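Local structure of thermotoga maritima TmcAL (Thermotoga maritima, 5Y0T) at residues A[30-34]-A[345-349]; A[36-40]-A[52-56]; A[64-69]-A[337-343]; A[75-79]-A[312-316]. The protein belongs to the HIGH nucleotidyl transferase family of the HUP clan, with a Rossmann-like nucleotide-binding core, and carries adenosine-5'-rp-alpha-thio-triphosphate in this model. All coordinates share one frame; numbering follows the deposited sequence.

Interaction 1: residues A[30-34]-A[345-349]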
loop_
_atom_site.group_PDB
_atom_site.type_symbol
_atom_site.label_atom_id
_atom_site.label_comp_id
_atom_site.label_asym_id
_atom_site.label_seq_id
_atom_site.Cartn_x
_atom_site.Cartn_y
_atom_site.Cartn_z
ATOM N N PRO A 30 45.151 -1.675 -8.173
ATOM C CA PRO A 30 44.448 -2.696 -8.954
ATOM C C PRO A 30 44.474 -2.389 -10.449
ATOM O O PRO A 30 44.684 -1.237 -10.866
ATOM C CB PRO A 30 43.018 -2.627 -8.408
ATOM C CG PRO A 30 42.839 -1.143 -8.081
ATOM C CD PRO A 30 44.233 -0.652 -7.639
ATOM N N ASP A 31 44.277 -3.430 -11.252
ATOM C CA ASP A 31 44.129 -3.269 -12.695
ATOM C C ASP A 31 42.730 -2.721 -13.015
ATOM O O ASP A 31 42.556 -1.966 -13.965
ATOM C CB ASP A 31 44.380 -4.607 -13.406
ATOM C CG ASP A 31 45.805 -5.100 -13.219
ATOM O OD1 ASP A 31 46.041 -6.041 -12.428
ATOM O OD2 ASP A 31 46.699 -4.509 -13.830
ATOM N N TYR A 32 41.751 -3.087 -12.191
ATOM C CA TYR A 32 40.366 -2.629 -12.332
ATOM C C TYR A 32 39.733 -2.432 -10.969
ATOM O O TYR A 32 40.152 -3.045 -9.998
ATOM C CB TYR A 32 39.512 -3.635 -13.131
ATOM C CG TYR A 32 40.084 -3.977 -14.490
ATOM C CD1 TYR A 32 39.759 -3.215 -15.619
ATOM C CD2 TYR A 32 40.952 -5.059 -14.643
ATOM C CE1 TYR A 32 40.281 -3.520 -16.860
ATOM C CE2 TYR A 32 41.486 -5.364 -15.879
ATOM C CZ TYR A 32 41.143 -4.591 -16.979
ATOM O OH TYR A 32 41.674 -4.898 -18.194
ATOM N N THR A 33 38.694 -1.603 -10.923
ATOM C CA THR A 33 37.926 -1.362 -9.707
ATOM C C THR A 33 36.442 -1.624 -9.968
ATOM O O THR A 33 35.868 -1.089 -10.910
ATOM C CB THR A 33 38.116 0.082 -9.217
ATOM O OG1 THR A 33 39.496 0.282 -8.899
ATOM C CG2 THR A 33 37.274 0.367 -7.984
ATOM N N ILE A 34 35.846 -2.455 -9.126
ATOM C CA ILE A 34 34.453 -2.831 -9.237
ATOM C C ILE A 34 33.728 -2.401 -7.970
ATOM O O ILE A 34 34.197 -2.675 -6.865
ATOM C CB ILE A 34 34.313 -4.344 -9.434
ATOM C CG1 ILE A 34 34.946 -4.765 -10.771
ATOM C CG2 ILE A 34 32.851 -4.756 -9.361
ATOM C CD1 ILE A 34 35.029 -6.284 -10.931
ATOM N N LYS A 345 36.947 1.104 -20.527
ATOM C CA LYS A 345 37.987 0.324 -19.865
ATOM C C LYS A 345 37.367 -0.860 -19.116
ATOM O O LYS A 345 37.893 -1.970 -19.155
ATOM C CB LYS A 345 38.785 1.198 -18.891
ATOM C CG LYS A 345 39.851 0.434 -18.085
ATOM C CD LYS A 345 40.978 -0.059 -18.999
ATOM C CE LYS A 345 42.167 -0.609 -18.190
ATOM N NZ LYS A 345 43.280 -1.117 -19.062
ATOM N N GLY A 346 36.249 -0.602 -18.437
ATOM C CA GLY A 346 35.503 -1.624 -17.724
ATOM C C GLY A 346 35.107 -2.833 -18.554
ATOM O O GLY A 346 34.964 -3.938 -18.006
ATOM N N ARG A 347 34.924 -2.640 -19.866
ATOM C CA ARG A 347 34.615 -3.749 -20.780
ATOM C C ARG A 347 35.538 -4.944 -20.606
ATOM O O ARG A 347 35.104 -6.099 -20.665
ATOM C CB ARG A 347 34.736 -3.319 -22.248
ATOM C CG ARG A 347 33.648 -2.395 -22.774
ATOM C CD ARG A 347 34.032 -2.006 -24.218
ATOM N NE ARG A 347 32.984 -1.256 -24.901
ATOM C CZ ARG A 347 33.194 -0.518 -25.990
ATOM N NH1 ARG A 347 34.425 -0.411 -26.501
ATOM N NH2 ARG A 347 32.176 0.119 -26.567
ATOM N N GLU A 348 36.822 -4.644 -20.447
ATOM C CA GLU A 348 37.855 -5.662 -20.345
ATOM C C GLU A 348 37.614 -6.571 -19.140
ATOM O O GLU A 348 37.725 -7.794 -19.262
ATOM C CB GLU A 348 39.241 -5.013 -20.258
ATOM C CG GLU A 348 39.583 -4.140 -21.472
ATOM C CD GLU A 348 40.779 -3.228 -21.237
ATOM O OE1 GLU A 348 41.438 -3.351 -20.176
ATOM O OE2 GLU A 348 41.060 -2.384 -22.119
ATOM N N ILE A 349 37.287 -5.993 -17.982
ATOM C CA ILE A 349 37.109 -6.833 -16.788
ATOM C C ILE A 349 35.722 -7.469 -16.821
ATOM O O ILE A 349 35.534 -8.588 -16.358
ATOM C CB ILE A 349 37.346 -6.050 -15.449
ATOM C CG1 ILE A 349 37.404 -7.013 -14.254
ATOM C CG2 ILE A 349 36.270 -4.993 -15.203
ATOM C CD1 ILE A 349 38.506 -8.077 -14.386
HETATM O O HOH W 1 44.292 -1.983 -16.308
#
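Asp31 meets Lys345 through a water. The Asp31 O accepts from water 1, which takes a weak bond from the Lys345 NZ. The carboxylate of Asp31 turns elsewhere, to the backbone N of Lys2. Tyr32 carries most of the contact. Its CG stands anti to the carbonyl carbon (chi1 -55°), and the ring reaches across to the first turn of helix 346-356. Ile349 lies over one ring face, with its CB 3.7 Å from the centroid of the Tyr32 ring and 18° off the normal. This is a CH-pi contact. The Lys345 chain runs along the ring edge, its CE 3.7 Å from Tyr32 CE1. At the tip, Tyr32 OH donates to Glu348 OE1 at 2.5 Å. The bond uses the anti lone pair of OE1, and ring and carboxylate planes stand 89° apart. The Lys345 NZ reaches the same Glu348 OE1 from the syn side at 3.1 Å and closes a salt bridge. Two donors thus grip one oxygen, which would probably keep Glu348 ionised. Thr33 points away from the helix and touches Leu21 and Arg25 of helix 15-28. Ile34 returns to the contact, with its CD1 4.1 Å from Ile349 CG1. Val3 and Val66 also touch Ile349 and continue this apolar layer. A helix packed against one face of a largely parallel sheet in this way is typical of the layered alpha/beta core of Rossmann-like folds.

Interaction 2: residues A[36-40]-A[52-56]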
loop_
_atom_site.group_PDB
_atom_site.type_symbol
_atom_site.label_atom_id
_atom_site.label_comp_id
_atom_site.label_asym_id
_atom_site.label_seq_id
_atom_site.Cartn_x
_atom_site.Cartn_y
_atom_site.Cartn_z
ATOM N N VAL A 36 30.092 -2.577 -5.730
ATOM C CA VAL A 36 28.743 -3.094 -5.528
ATOM C C VAL A 36 28.040 -2.045 -4.687
ATOM O O VAL A 36 28.493 -1.699 -3.595
ATOM C CB VAL A 36 28.710 -4.523 -4.863
ATOM C CG1 VAL A 36 29.354 -4.549 -3.444
ATOM C CG2 VAL A 36 27.274 -5.075 -4.828
ATOM N N MET A 37 26.939 -1.524 -5.235
ATOM C CA MET A 37 26.293 -0.321 -4.740
ATOM C C MET A 37 24.816 -0.582 -4.447
ATOM O O MET A 37 24.114 -1.186 -5.253
ATOM C CB MET A 37 26.420 0.816 -5.773
ATOM C CG MET A 37 25.937 2.191 -5.301
ATOM S SD MET A 37 25.914 3.407 -6.638
ATOM C CE MET A 37 24.370 2.933 -7.431
ATOM N N SER A 38 24.351 -0.114 -3.297
ATOM C CA SER A 38 22.924 -0.105 -3.018
ATOM C C SER A 38 22.190 0.661 -4.108
ATOM O O SER A 38 22.685 1.667 -4.622
ATOM C CB SER A 38 22.649 0.534 -1.656
ATOM O OG SER A 38 23.149 -0.284 -0.610
ATOM N N GLY A 39 20.968 0.218 -4.367
ATOM C CA GLY A 39 20.104 0.715 -5.419
ATOM C C GLY A 39 19.438 2.004 -5.000
ATOM O O GLY A 39 20.106 3.019 -4.793
ATOM N N ASN A 40 18.115 2.028 -5.115
ATOM C CA ASN A 40 17.342 3.202 -4.757
ATOM C C ASN A 40 16.973 3.335 -3.269
ATOM O O ASN A 40 16.406 4.339 -2.880
ATOM C CB ASN A 40 16.072 3.230 -5.597
ATOM C CG ASN A 40 16.364 3.520 -7.063
ATOM O OD1 ASN A 40 17.436 4.001 -7.398
ATOM N ND2 ASN A 40 15.403 3.249 -7.930
ATOM N N LYS A 52 19.694 5.112 -8.668
ATOM C CA LYS A 52 20.909 4.313 -8.803
ATOM C C LYS A 52 21.561 4.506 -10.168
ATOM O O LYS A 52 22.775 4.340 -10.312
ATOM C CB LYS A 52 20.590 2.826 -8.568
ATOM C CG LYS A 52 19.665 2.241 -9.646
ATOM C CD LYS A 52 19.066 0.906 -9.200
ATOM C CE LYS A 52 18.113 0.364 -10.278
ATOM N NZ LYS A 52 17.508 -0.952 -9.864
ATOM N N PHE A 53 20.773 4.879 -11.171
ATOM C CA PHE A 53 21.346 5.106 -12.503
ATOM C C PHE A 53 22.213 6.370 -12.504
ATOM O O PHE A 53 23.312 6.406 -13.073
ATOM C CB PHE A 53 20.224 5.190 -13.543
ATOM C CG PHE A 53 19.355 3.951 -13.576
ATOM C CD1 PHE A 53 19.868 2.746 -14.015
ATOM C CD2 PHE A 53 18.042 3.999 -13.157
ATOM C CE1 PHE A 53 19.073 1.605 -14.037
ATOM C CE2 PHE A 53 17.248 2.862 -13.175
ATOM C CZ PHE A 53 17.767 1.674 -13.617
ATOM N N ALA A 54 21.726 7.405 -11.839
ATOM C CA ALA A 54 22.514 8.621 -11.666
ATOM C C ALA A 54 23.749 8.364 -10.796
ATOM O O ALA A 54 24.861 8.803 -11.116
ATOM C CB ALA A 54 21.648 9.725 -11.058
ATOM N N ARG A 55 23.568 7.654 -9.693
ATOM C CA ARG A 55 24.698 7.444 -8.788
ATOM C C ARG A 55 25.718 6.462 -9.401
ATOM O O ARG A 55 26.918 6.595 -9.173
ATOM C CB ARG A 55 24.197 6.982 -7.410
ATOM C CG ARG A 55 23.841 8.171 -6.500
ATOM C CD ARG A 55 22.806 7.823 -5.411
ATOM N NE ARG A 55 23.108 6.554 -4.746
ATOM C CZ ARG A 55 22.358 5.467 -4.875
ATOM N NH1 ARG A 55 21.245 5.514 -5.610
ATOM N NH2 ARG A 55 22.700 4.345 -4.262
ATOM N N ALA A 56 25.253 5.508 -10.207
ATOM C CA ALA A 56 26.185 4.638 -10.953
ATOM C C ALA A 56 27.074 5.453 -11.895
ATOM O O ALA A 56 28.291 5.224 -12.001
ATOM C CB ALA A 56 25.420 3.572 -11.746
#
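Strand 36-38 and helix 52-56 run roughly antiparallel, at 142°, with their axes 9.8 Å apart at closest approach, and the loop at 39-40 brings Gly39 close to Lys52. Met37 reaches toward the helix with CG anti to its own N (chi1 -173°), and a bend at chi3 brings CE against the helix backbone. Met37 CE lies 3.6 Å from Lys52 O and also sits over one face of the Arg55 guanidinium, toward its rim. Arg55 bends at chi3 so that its flat end meets the carbonyls of Ser38 and Gly39 edge-on. Arg55 NH1 and Arg55 NH2 both donate to Gly39 O, at 2.9 Å and 3.0 Å. The acceptor lies close to the guanidinium plane, so the grip is end-on and on a single oxygen. Arg55 NH2 adds a weak, bent bond to Ser38 O at 2.7 Å. Outside the two segments, Arg55 also bonds the carbonyls of Glu9, Tyr10 and Ile50. At the helix start, Asn40 OD1 accepts from Lys52 N at 2.8 Å, with the donor nearly along the C=O axis. The Lys52 chain crosses Asn40 at about a right angle. Its extended end then leaves to form salt bridges with Asp413 and Glu69. The partners of the buried guanidinium named here are backbone carbonyls. Its charge is therefore probably spread over several dipoles, and the same bonds tie the strand end, the following loop and the helix together.

Interaction 3: residues A[64-69]-A[337-343]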
loop_
_atom_site.group_PDB
_atom_site.type_symbol
_atom_site.label_atom_id
_atom_site.label_comp_id
_atom_site.label_asym_id
_atom_site.label_seq_id
_atom_site.Cartn_x
_atom_site.Cartn_y
_atom_site.Cartn_z
ATOM N N VAL A 64 35.483 4.321 -10.766
ATOM C CA VAL A 64 35.016 2.918 -10.814
ATOM C C VAL A 64 34.882 2.422 -12.282
ATOM O O VAL A 64 34.440 3.173 -13.149
ATOM C CB VAL A 64 33.659 2.744 -10.088
ATOM C CG1 VAL A 64 33.173 1.318 -10.236
ATOM C CG2 VAL A 64 33.798 3.084 -8.592
ATOM N N ASP A 65 35.328 1.193 -12.575
ATOM C CA ASP A 65 35.219 0.650 -13.942
ATOM C C ASP A 65 33.876 -0.005 -14.213
ATOM O O ASP A 65 33.367 0.074 -15.326
ATOM C CB ASP A 65 36.319 -0.369 -14.221
ATOM C CG ASP A 65 37.707 0.243 -14.094
ATOM O OD1 ASP A 65 38.536 -0.295 -13.340
ATOM O OD2 ASP A 65 37.953 1.275 -14.736
ATOM N N VAL A 66 33.371 -0.720 -13.205
ATOM C CA VAL A 66 32.090 -1.442 -13.287
ATOM C C VAL A 66 31.283 -1.254 -11.999
ATOM O O VAL A 66 31.815 -1.419 -10.906
ATOM C CB VAL A 66 32.297 -2.960 -13.506
ATOM C CG1 VAL A 66 30.943 -3.691 -13.677
ATOM C CG2 VAL A 66 33.237 -3.227 -14.724
ATOM N N VAL A 67 30.000 -0.930 -12.136
ATOM C CA VAL A 67 29.113 -0.786 -10.984
ATOM C C VAL A 67 28.060 -1.889 -11.020
ATOM O O VAL A 67 27.406 -2.084 -12.040
ATOM C CB VAL A 67 28.380 0.581 -10.940
ATOM C CG1 VAL A 67 27.419 0.622 -9.734
ATOM C CG2 VAL A 67 29.384 1.742 -10.856
ATOM N N LEU A 68 27.938 -2.605 -9.905
ATOM C CA LEU A 68 26.955 -3.672 -9.713
ATOM C C LEU A 68 25.905 -3.216 -8.723
ATOM O O LEU A 68 26.210 -2.439 -7.824
ATOM C CB LEU A 68 27.626 -4.938 -9.182
ATOM C CG LEU A 68 28.967 -5.289 -9.827
ATOM C CD1 LEU A 68 29.624 -6.506 -9.142
ATOM C CD2 LEU A 68 28.759 -5.541 -11.296
ATOM N N GLU A 69 24.664 -3.674 -8.876
ATOM C CA GLU A 69 23.675 -3.401 -7.838
ATOM C C GLU A 69 23.733 -4.448 -6.724
ATOM O O GLU A 69 23.740 -5.652 -6.989
ATOM C CB GLU A 69 22.248 -3.354 -8.406
ATOM C CG GLU A 69 21.245 -2.991 -7.316
ATOM C CD GLU A 69 19.826 -2.750 -7.826
ATOM O OE1 GLU A 69 19.582 -2.884 -9.051
ATOM O OE2 GLU A 69 18.953 -2.438 -6.988
ATOM N N ILE A 337 24.310 -11.274 -10.784
ATOM C CA ILE A 337 25.094 -10.059 -10.751
ATOM C C ILE A 337 24.440 -9.046 -11.682
ATOM O O ILE A 337 24.430 -9.242 -12.895
ATOM C CB ILE A 337 26.548 -10.310 -11.190
ATOM C CG1 ILE A 337 27.238 -11.263 -10.201
ATOM C CG2 ILE A 337 27.295 -8.983 -11.248
ATOM C CD1 ILE A 337 28.494 -11.950 -10.764
ATOM N N ARG A 338 23.909 -7.963 -11.120
ATOM C CA ARG A 338 23.249 -6.932 -11.931
ATOM C C ARG A 338 24.260 -5.840 -12.291
ATOM O O ARG A 338 24.829 -5.229 -11.406
ATOM C CB ARG A 338 22.051 -6.316 -11.179
ATOM C CG ARG A 338 21.458 -5.051 -11.857
ATOM C CD ARG A 338 20.498 -5.402 -13.004
ATOM N NE ARG A 338 19.972 -4.195 -13.658
ATOM C CZ ARG A 338 18.919 -3.513 -13.214
ATOM N NH1 ARG A 338 18.264 -3.934 -12.134
ATOM N NH2 ARG A 338 18.503 -2.431 -13.865
ATOM N N ILE A 339 24.464 -5.590 -13.582
ATOM C CA ILE A 339 25.373 -4.532 -14.025
ATOM C C ILE A 339 24.596 -3.232 -14.152
ATOM O O ILE A 339 23.677 -3.159 -14.957
ATOM C CB ILE A 339 26.007 -4.830 -15.407
ATOM C CG1 ILE A 339 26.668 -6.215 -15.460
ATOM C CG2 ILE A 339 26.961 -3.695 -15.825
ATOM C CD1 ILE A 339 27.671 -6.475 -14.398
ATOM N N LEU A 340 24.910 -2.236 -13.322
ATOM C CA LEU A 340 24.299 -0.915 -13.464
ATOM C C LEU A 340 25.062 0.003 -14.411
ATOM O O LEU A 340 24.489 0.953 -14.944
ATOM C CB LEU A 340 24.163 -0.234 -12.101
ATOM C CG LEU A 340 23.176 -0.882 -11.128
ATOM C CD1 LEU A 340 23.247 -0.127 -9.824
ATOM C CD2 LEU A 340 21.714 -0.907 -11.686
ATOM N N GLY A 341 26.353 -0.263 -14.611
ATOM C CA GLY A 341 27.135 0.556 -15.511
ATOM C C GLY A 341 28.586 0.118 -15.609
ATOM O O GLY A 341 29.097 -0.595 -14.730
ATOM N N PHE A 342 29.236 0.514 -16.701
ATOM C CA PHE A 342 30.668 0.287 -16.843
ATOM C C PHE A 342 31.271 1.258 -17.847
ATOM O O PHE A 342 30.562 1.844 -18.675
ATOM C CB PHE A 342 30.978 -1.176 -17.240
ATOM C CG PHE A 342 30.248 -1.666 -18.484
ATOM C CD1 PHE A 342 28.947 -2.149 -18.393
ATOM C CD2 PHE A 342 30.881 -1.701 -19.718
ATOM C CE1 PHE A 342 28.288 -2.629 -19.516
ATOM C CE2 PHE A 342 30.227 -2.176 -20.862
ATOM C CZ PHE A 342 28.922 -2.643 -20.761
ATOM N N THR A 343 32.584 1.449 -17.762
ATOM C CA THR A 343 33.268 2.262 -18.750
ATOM C C THR A 343 33.834 1.439 -19.902
ATOM O O THR A 343 33.874 0.220 -19.844
ATOM C CB THR A 343 34.441 3.015 -18.130
ATOM O OG1 THR A 343 35.418 2.062 -17.693
ATOM C CG2 THR A 343 33.971 3.859 -16.944
HETATM O O HOH W 2 37.203 3.160 -16.057
HETATM O O HOH W 3 18.981 -5.386 -9.829
HETATM O O HOH W 4 24.013 -7.885 -8.340
#
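Val67 and Gly341 form the central antiparallel pair. Val67 N donates to Gly341 O at 2.8 Å, almost straight at 175°. The Val67 O then takes two donors: Leu340 N at 2.8 Å and, more weakly, Gly341 N at 3.3 Å. Towards one end, Thr343 N binds Asp65 O at 2.9 Å. Towards the other, Glu69 N binds Arg338 O at 3.0 Å. Water 4 joins Glu69 O to Arg338 N. Side-chain charges meet less directly. Glu69 OE1 and Arg338 NH1 are 3.5 Å apart, but no N-H of Arg338 is aimed at the oxygen, which leaves an ion pair without a hydrogen bond. Water 3 links the same two atoms. Their main partners lie beyond the pair: Lys52 for Glu69 and Asp413 for Arg338. Asp65 OD1 accepts from Thr33 N, and Thr343 OG1 caps Gly346 N. On the face of Leu68 and Ile339, the methyls Leu68 CD2 and Ile339 CD1 are tightly packed at 3.4 Å. Leu340 lays its CD1 3.7 Å from Glu69 CB. Two residues, Leu340 and Gly341, stand across from the single Val67, which makes a classic beta bulge where the antiparallel strand 337-343 joins the otherwise parallel core.

Interaction 4: residues A[75-79]-A[312-316]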
loop_
_atom_site.group_PDB
_atom_site.type_symbol
_atom_site.label_atom_id
_atom_site.label_comp_id
_atom_site.label_asym_id
_atom_site.label_seq_id
_atom_site.Cartn_x
_atom_site.Cartn_y
_atom_site.Cartn_z
ATOM N N ALA A 75 20.668 -4.818 0.488
ATOM C CA ALA A 75 20.967 -3.387 0.621
ATOM C C ALA A 75 20.222 -2.723 1.777
ATOM O O ALA A 75 20.695 -1.734 2.347
ATOM C CB ALA A 75 20.646 -2.655 -0.714
ATOM N N THR A 76 19.022 -3.222 2.076
ATOM C CA THR A 76 18.219 -2.678 3.156
ATOM C C THR A 76 18.270 -3.466 4.466
ATOM O O THR A 76 17.446 -3.222 5.344
ATOM C CB THR A 76 16.746 -2.518 2.727
ATOM O OG1 THR A 76 16.235 -3.781 2.297
ATOM C CG2 THR A 76 16.656 -1.502 1.574
ATOM N N GLN A 77 19.142 -4.462 4.582
ATOM C CA GLN A 77 19.244 -5.178 5.863
ATOM C C GLN A 77 20.183 -4.497 6.838
ATOM O O GLN A 77 20.908 -3.575 6.469
ATOM C CB GLN A 77 19.734 -6.608 5.651
ATOM C CG GLN A 77 18.657 -7.583 5.286
ATOM C CD GLN A 77 19.169 -8.998 5.281
ATOM O OE1 GLN A 77 19.410 -9.582 6.335
ATOM N NE2 GLN A 77 19.349 -9.563 4.083
ATOM N N ASP A 78 20.240 -5.022 8.063
ATOM C CA ASP A 78 21.223 -4.552 9.025
ATOM C C ASP A 78 22.588 -5.007 8.541
ATOM O O ASP A 78 22.691 -5.690 7.515
ATOM C CB ASP A 78 20.925 -5.073 10.448
ATOM C CG ASP A 78 20.905 -6.604 10.547
ATOM O OD1 ASP A 78 21.495 -7.312 9.695
ATOM O OD2 ASP A 78 20.296 -7.109 11.511
ATOM N N ALA A 79 23.632 -4.638 9.275
ATOM C CA ALA A 79 24.994 -4.795 8.781
ATOM C C ALA A 79 25.343 -6.236 8.390
ATOM O O ALA A 79 26.024 -6.444 7.405
ATOM C CB ALA A 79 25.988 -4.281 9.830
ATOM N N ARG A 312 14.077 0.498 8.477
ATOM C CA ARG A 312 14.276 -0.723 7.683
ATOM C C ARG A 312 13.006 -1.574 7.728
ATOM O O ARG A 312 12.556 -2.068 6.700
ATOM C CB ARG A 312 15.472 -1.553 8.179
ATOM C CG ARG A 312 16.843 -1.090 7.682
ATOM C CD ARG A 312 17.984 -2.070 8.083
ATOM N NE ARG A 312 18.228 -2.100 9.514
ATOM C CZ ARG A 312 19.135 -1.355 10.126
ATOM N NH1 ARG A 312 19.881 -0.514 9.422
ATOM N NH2 ARG A 312 19.293 -1.447 11.436
ATOM N N LEU A 313 12.427 -1.738 8.917
ATOM C CA LEU A 313 11.205 -2.537 9.035
ATOM C C LEU A 313 10.039 -1.961 8.220
ATOM O O LEU A 313 9.203 -2.710 7.713
ATOM C CB LEU A 313 10.791 -2.675 10.499
ATOM C CG LEU A 313 11.640 -3.623 11.351
ATOM C CD1 LEU A 313 11.161 -3.621 12.804
ATOM C CD2 LEU A 313 11.610 -5.025 10.783
ATOM N N ALA A 314 9.966 -0.637 8.110
ATOM C CA ALA A 314 8.942 -0.012 7.271
ATOM C C ALA A 314 9.138 -0.360 5.789
ATOM O O ALA A 314 8.176 -0.599 5.082
ATOM C CB ALA A 314 8.937 1.493 7.456
ATOM N N LEU A 315 10.385 -0.401 5.322
ATOM C CA LEU A 315 10.649 -0.770 3.928
ATOM C C LEU A 315 10.352 -2.245 3.694
ATOM O O LEU A 315 9.733 -2.605 2.697
ATOM C CB LEU A 315 12.101 -0.465 3.536
ATOM C CG LEU A 315 12.500 1.008 3.484
ATOM C CD1 LEU A 315 13.905 1.145 2.888
ATOM C CD2 LEU A 315 11.500 1.793 2.668
ATOM N N PHE A 316 10.772 -3.090 4.630
ATOM C CA PHE A 316 10.460 -4.519 4.541
ATOM C C PHE A 316 8.954 -4.750 4.509
ATOM O O PHE A 316 8.460 -5.623 3.784
ATOM C CB PHE A 316 11.058 -5.296 5.708
ATOM C CG PHE A 316 12.558 -5.366 5.687
ATOM C CD1 PHE A 316 13.254 -5.188 4.502
ATOM C CD2 PHE A 316 13.271 -5.613 6.860
ATOM C CE1 PHE A 316 14.645 -5.263 4.482
ATOM C CE2 PHE A 316 14.660 -5.679 6.851
ATOM C CZ PHE A 316 15.347 -5.504 5.661
#
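Thr76 puts its hydroxyl and its carbonyl against Phe316. Thr76 OG1 sits between backbone N and carbonyl carbon (chi1 57°) and lies 3.1 Å from Phe316 CE1, near the ring plane. That hydroxyl is bonded to Val72 O in the preceding helix. The same torsion leaves Thr76 CG2 anti to the carbonyl carbon, 4.0 Å from Leu315 CD1. Phe316 CZ comes 3.1 Å from Thr76 O. Gln77 meets the same ring edge with its CA, while its side chain leads off to Asn330 and Val73. The segment 75-79 is the link between helices 72-75 and 79-92. Asp78 is the N-cap of the second helix, and its OD1 makes a weak bond to Gly81 N. Helix 307-318 packs across this link. With chi2 extended (-173°), Arg312 CD lies 3.0 Å from Thr76 O. That oxygen is buried by the contact and has no hydrogen-bond partner in the model. The bend at chi3 (-67°) then turns one face of the Arg312 guanidinium to Asp78 CA, 3.9 Å from the plane. Arg312 NH1 is bonded to Gln43 O, whereas the carboxylate of Asp78 stays apart, with its OD2 5.8 Å from Arg312 NH2.

How the interactions relate
Interactions 1, 2 and 3 share one sheet. Strand 32-38 serves interactions 1 and 2, and its neighbour 66-70 serves interaction 3. Interactions 1 and 3 have centres 10 Å apart and touch where Ile349 CG2 packs 3.5 Å from Val66 CG2. Interactions 2 and 3 have centres 9 Å apart. Met37 N lies 2.8 Å from Leu68 O, a probable hydrogen bond, and Lys52 NZ forms a salt bridge with Glu69 OE1 at 2.9 Å. Interaction 4 uses no strand of the sheet but touches interaction 2, where Ser38 OG is 3.4 Å from Ala75 CB. Met37 lies about 7 Å from the bound adenosine-5'-rp-alpha-thio-triphosphate, Arg312 about 11 Å and Ile34 about 13 Å, measured from their side chains.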